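Local coordinates for protein N-acetylmuramoyl-L-alanine amidase amiD (Escherichia coli, PDB 3D2Y) that hydrolyses, with a catalytic zinc ion, the bond linking N-acetylmuramoyl residues to L-amino acid residues in cell-wall glycopeptides, at residues G86-A89 with R95-D98; Y210-K215 with I227-M232. All coordinates share one frame; numbering follows the deposited sequence.

Contact 1. Residues G86-A89 with R95-D98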
# COMPACT_ATOMS: atom_id res chain seq x y z
N GLY A 86 -10.74 -5.32 -1.13
CA GLY A 86 -12.15 -4.93 -1.14
C GLY A 86 -12.48 -3.80 -2.09
O GLY A 86 -11.80 -3.59 -3.13
N ILE A 87 -13.56 -3.07 -1.78
CA ILE A 87 -13.92 -1.87 -2.55
C ILE A 87 -12.79 -0.88 -2.44
O ILE A 87 -12.43 -0.50 -1.32
CB ILE A 87 -15.23 -1.25 -2.05
CG1 ILE A 87 -16.38 -2.22 -2.33
CG2 ILE A 87 -15.49 0.14 -2.69
CD1 ILE A 87 -17.50 -2.11 -1.30
N SER A 88 -12.20 -0.48 -3.58
CA SER A 88 -10.90 0.16 -3.55
C SER A 88 -10.66 0.95 -4.83
O SER A 88 -11.32 0.72 -5.85
CB SER A 88 -9.77 -0.89 -3.38
OG SER A 88 -9.95 -1.98 -4.29
N ALA A 89 -9.72 1.90 -4.74
CA ALA A 89 -9.34 2.80 -5.84
C ALA A 89 -7.90 3.30 -5.65
O ALA A 89 -7.52 3.72 -4.55
CB ALA A 89 -10.34 3.98 -5.95
N ARG A 95 -11.19 -2.09 -8.00
CA ARG A 95 -11.13 -3.53 -7.84
C ARG A 95 -9.66 -3.95 -7.71
O ARG A 95 -9.16 -4.80 -8.48
CB ARG A 95 -11.77 -4.30 -9.02
CG ARG A 95 -13.24 -3.99 -9.27
CD ARG A 95 -13.77 -4.76 -10.43
NE ARG A 95 -15.20 -4.51 -10.56
CZ ARG A 95 -16.05 -5.23 -11.28
NH1 ARG A 95 -15.64 -6.28 -11.99
NH2 ARG A 95 -17.34 -4.90 -11.30
N LEU A 96 -8.98 -3.34 -6.75
CA LEU A 96 -7.54 -3.57 -6.59
C LEU A 96 -7.09 -5.01 -6.36
O LEU A 96 -5.92 -5.35 -6.67
CB LEU A 96 -6.93 -2.56 -5.62
CG LEU A 96 -6.43 -1.23 -6.19
CD1 LEU A 96 -5.14 -1.46 -7.09
CD2 LEU A 96 -7.51 -0.46 -6.91
N ASN A 97 -8.00 -5.88 -5.95
CA ASN A 97 -7.75 -7.31 -5.82
C ASN A 97 -7.21 -7.83 -7.15
O ASN A 97 -6.31 -8.66 -7.16
CB ASN A 97 -9.03 -8.07 -5.53
CG ASN A 97 -9.37 -8.08 -4.07
OD1 ASN A 97 -8.55 -7.66 -3.24
ND2 ASN A 97 -10.59 -8.54 -3.73
N ASP A 98 -7.76 -7.30 -8.24
CA ASP A 98 -7.48 -7.82 -9.59
C ASP A 98 -6.01 -7.66 -9.95
O ASP A 98 -5.47 -8.48 -10.63
CB ASP A 98 -8.30 -7.07 -10.67
CG ASP A 98 -9.78 -7.30 -10.54
OD1 ASP A 98 -10.18 -8.09 -9.66
OD2 ASP A 98 -10.55 -6.71 -11.31
O HOH W 1 -10.77 -5.41 -4.89
O HOH W 2 -13.37 -1.68 -6.23

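Contact 2. Residues Y210-K215 with I227-M232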
# COMPACT_ATOMS: atom_id res chain seq x y z
N TYR A 210 -2.45 12.09 -7.15
CA TYR A 210 -1.44 11.15 -6.66
C TYR A 210 -1.99 9.71 -6.59
O TYR A 210 -1.25 8.75 -6.84
CB TYR A 210 -0.77 11.59 -5.33
CG TYR A 210 0.38 10.64 -4.95
CD1 TYR A 210 1.59 10.66 -5.66
CD2 TYR A 210 0.22 9.66 -3.96
CE1 TYR A 210 2.62 9.79 -5.33
CE2 TYR A 210 1.27 8.74 -3.66
CZ TYR A 210 2.46 8.84 -4.34
OH TYR A 210 3.47 7.95 -4.08
N GLY A 211 -3.28 9.59 -6.24
CA GLY A 211 -4.00 8.36 -6.49
C GLY A 211 -5.18 8.09 -5.61
O GLY A 211 -5.88 7.10 -5.84
N TYR A 212 -5.41 8.97 -4.64
CA TYR A 212 -6.45 8.76 -3.63
C TYR A 212 -7.86 8.91 -4.21
O TYR A 212 -8.09 9.74 -5.04
CB TYR A 212 -6.25 9.68 -2.37
CG TYR A 212 -5.07 9.28 -1.52
CD1 TYR A 212 -5.22 8.54 -0.32
CD2 TYR A 212 -3.78 9.60 -1.94
CE1 TYR A 212 -4.07 8.16 0.42
CE2 TYR A 212 -2.67 9.26 -1.25
CZ TYR A 212 -2.79 8.55 -0.05
OH TYR A 212 -1.62 8.18 0.59
N ASP A 213 -8.81 8.16 -3.67
CA ASP A 213 -10.20 8.20 -4.12
C ASP A 213 -10.80 9.49 -3.57
O ASP A 213 -10.96 9.62 -2.36
CB ASP A 213 -10.92 6.99 -3.48
CG ASP A 213 -12.29 6.68 -4.09
OD1 ASP A 213 -12.64 7.21 -5.16
OD2 ASP A 213 -13.02 5.85 -3.48
N VAL A 214 -11.11 10.46 -4.42
CA VAL A 214 -11.73 11.70 -3.97
C VAL A 214 -12.94 11.91 -4.86
O VAL A 214 -12.79 11.96 -6.07
CB VAL A 214 -10.75 12.90 -4.10
CG1 VAL A 214 -11.46 14.24 -3.85
CG2 VAL A 214 -9.59 12.78 -3.14
N LYS A 215 -14.13 11.97 -4.27
CA LYS A 215 -15.36 12.15 -5.06
C LYS A 215 -15.81 13.60 -4.96
O LYS A 215 -15.50 14.26 -3.95
CB LYS A 215 -16.44 11.17 -4.61
CG LYS A 215 -15.95 9.73 -4.59
CD LYS A 215 -16.98 8.76 -4.04
CE LYS A 215 -16.39 7.36 -3.90
NZ LYS A 215 -15.75 6.84 -5.17
N ILE A 227 -7.36 12.78 3.84
CA ILE A 227 -6.15 13.53 4.13
C ILE A 227 -5.41 12.77 5.23
O ILE A 227 -4.19 12.63 5.19
CB ILE A 227 -6.48 14.98 4.55
CG1 ILE A 227 -6.92 15.82 3.32
CG2 ILE A 227 -5.24 15.63 5.13
CD1 ILE A 227 -7.72 17.15 3.61
N MET A 228 -6.19 12.24 6.16
CA MET A 228 -5.66 11.41 7.23
C MET A 228 -4.91 10.18 6.70
O MET A 228 -3.79 9.88 7.14
CB MET A 228 -6.81 11.01 8.15
CG MET A 228 -6.44 10.23 9.39
SD MET A 228 -7.91 9.69 10.33
CE MET A 228 -9.12 10.99 10.04
N ALA A 229 -5.53 9.45 5.76
CA ALA A 229 -4.90 8.30 5.11
C ALA A 229 -3.50 8.67 4.51
O ALA A 229 -2.51 7.94 4.69
CB ALA A 229 -5.82 7.72 4.04
N PHE A 230 -3.44 9.82 3.87
CA PHE A 230 -2.22 10.30 3.23
C PHE A 230 -1.14 10.61 4.30
O PHE A 230 0.07 10.25 4.15
CB PHE A 230 -2.54 11.55 2.39
CG PHE A 230 -1.34 12.20 1.77
CD1 PHE A 230 -0.67 11.58 0.72
CD2 PHE A 230 -0.89 13.46 2.22
CE1 PHE A 230 0.46 12.18 0.14
CE2 PHE A 230 0.24 14.08 1.66
CZ PHE A 230 0.91 13.42 0.61
N GLN A 231 -1.59 11.25 5.38
CA GLN A 231 -0.70 11.64 6.47
C GLN A 231 -0.18 10.42 7.23
O GLN A 231 1.01 10.38 7.61
CB GLN A 231 -1.38 12.62 7.43
CG GLN A 231 -1.67 13.99 6.78
CD GLN A 231 -2.61 14.87 7.60
OE1 GLN A 231 -3.50 14.37 8.28
NE2 GLN A 231 -2.46 16.18 7.47
N MET A 232 -1.05 9.45 7.48
CA MET A 232 -0.62 8.19 8.11
C MET A 232 0.52 7.53 7.37
O MET A 232 1.40 6.96 8.00
CB MET A 232 -1.77 7.19 8.31
CG MET A 232 -2.77 7.59 9.36
SD MET A 232 -3.91 6.25 9.73
CE MET A 232 -4.98 6.23 8.31

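Contact 1. Residues G86-A89 with R95-D98
Ser88 OG takes part in two hydrogen bonds. Leu96 N donates to it across the contact (3.0 Å, 154° at the hydrogen), while the hydroxyl donates back along the chain to Gly86 O, 2.7 Å from OG. That short bond meets the carbonyl oxygen 33° out of the carbonyl plane. Both bonds depend on the hydroxyl lying between the backbone N and the carbonyl carbon of Ser88 (chi1 48°), a rotation in which OG faces Leu96. Water 1 adds a second donor to Gly86 O at 2.7 Å and accepts from Asn97 N at 3.0 Å, bridging the two backbones. Water 2 makes a second link, accepting from Ser88 N at 3.1 Å and from Arg95 N at 2.8 Å. Three successive backbone N-H groups, from Arg95 to Asn97, are thus answered by water, hydroxyl and water in turn. Beneath the polar seam Leu96 packs with one methyl, CD2, 3.9 Å from Ala89 CA. The amide of Asn97 approaches Gly86 N, but OD1 is held by Ala85 N and His84 N, which leaves ND2 directed to a hydrogen bond with the bound substrate; Gly86 N adds a weak one. The contact therefore ties the two segments together beside the substrate. The chain between the segments holds the rest of short strand 89-90 and strand 93-94; Ser88 and Leu96 both rest on Ile154 of helix 151-154, and Leu96 O is hydrogen-bonded to Ser100 OG at the start of strand 100-105.

Contact 2. Residues Y210-K215 with I227-M232
Tyr212 lays the phenol end of its ring against Ala229 and Phe230, joining the loop after helix 200-210 to helix 220-234 in a compact helical region that also includes helix 245-258, consistent with a peptidoglycan-binding-like C-terminal domain. No hydrogen bond crosses between the segments; the contact is buried and held by packing. Tyr212 OH comes to the edge of the Phe230 ring, near its plane, 3.5 Å from CD1, and also sits 3.4 Å from Phe230 CA, so the hydroxyl oxygen lies where the side chain leaves the helix. The same hydroxyl is hydrogen-bonded to Asp153 OD1. Beside it, Tyr212 CE2 reaches Phe230 CD1 at 3.6 Å. The other flank of the phenol, CE1, meets the methyl of Ala229, CB, at 4.0 Å. The planes of the two rings stand at 85° and their centroids 5.8 Å apart, an oblique meeting. Phe230 has CG anti to its own N (chi1 175°), which carries the ring along the helix side to Leu207, Ile250 and Leu254 of the two other helices. Further out, Trp90 meets the tyrosine ring edge-to-face. A leucine at Tyr212 would probably strand that Asp153 carboxylate without its phenol partner and open a gap beside Phe230 CD1. The loop leaves helix 200-210 at Gly211, whose backbone angles (phi 156°) would jam any side chain against the carbonyl O of Tyr210. Tyr210 closes in behind: Tyr212 CE2 lies in plane at the edge of the Tyr210 ring, 4.0 Å from Tyr210 CD2.

In the fold
Contacts 1 and 2 follow one another along the chain, their centres about 15 Å apart, and touch directly where Ala89 CB packs on Asp213 CG at 3.8 Å. Helix 151-154, which begins with the zinc ligand His151, is their shared neighbour, through Ile154 for contact 1 and Asp153 for contact 2. Contact 1 is nearer the metal site, with Gly86 about 5 Å from the side chain of His151 and the Asn97 side chain about 7 Å from that of His35; it also touches the substrate. In contact 2, the Ala229 side chain lies about 8 Å from that of Lys159, the transition-state stabiliser, so the helical region backs onto the catalytic one.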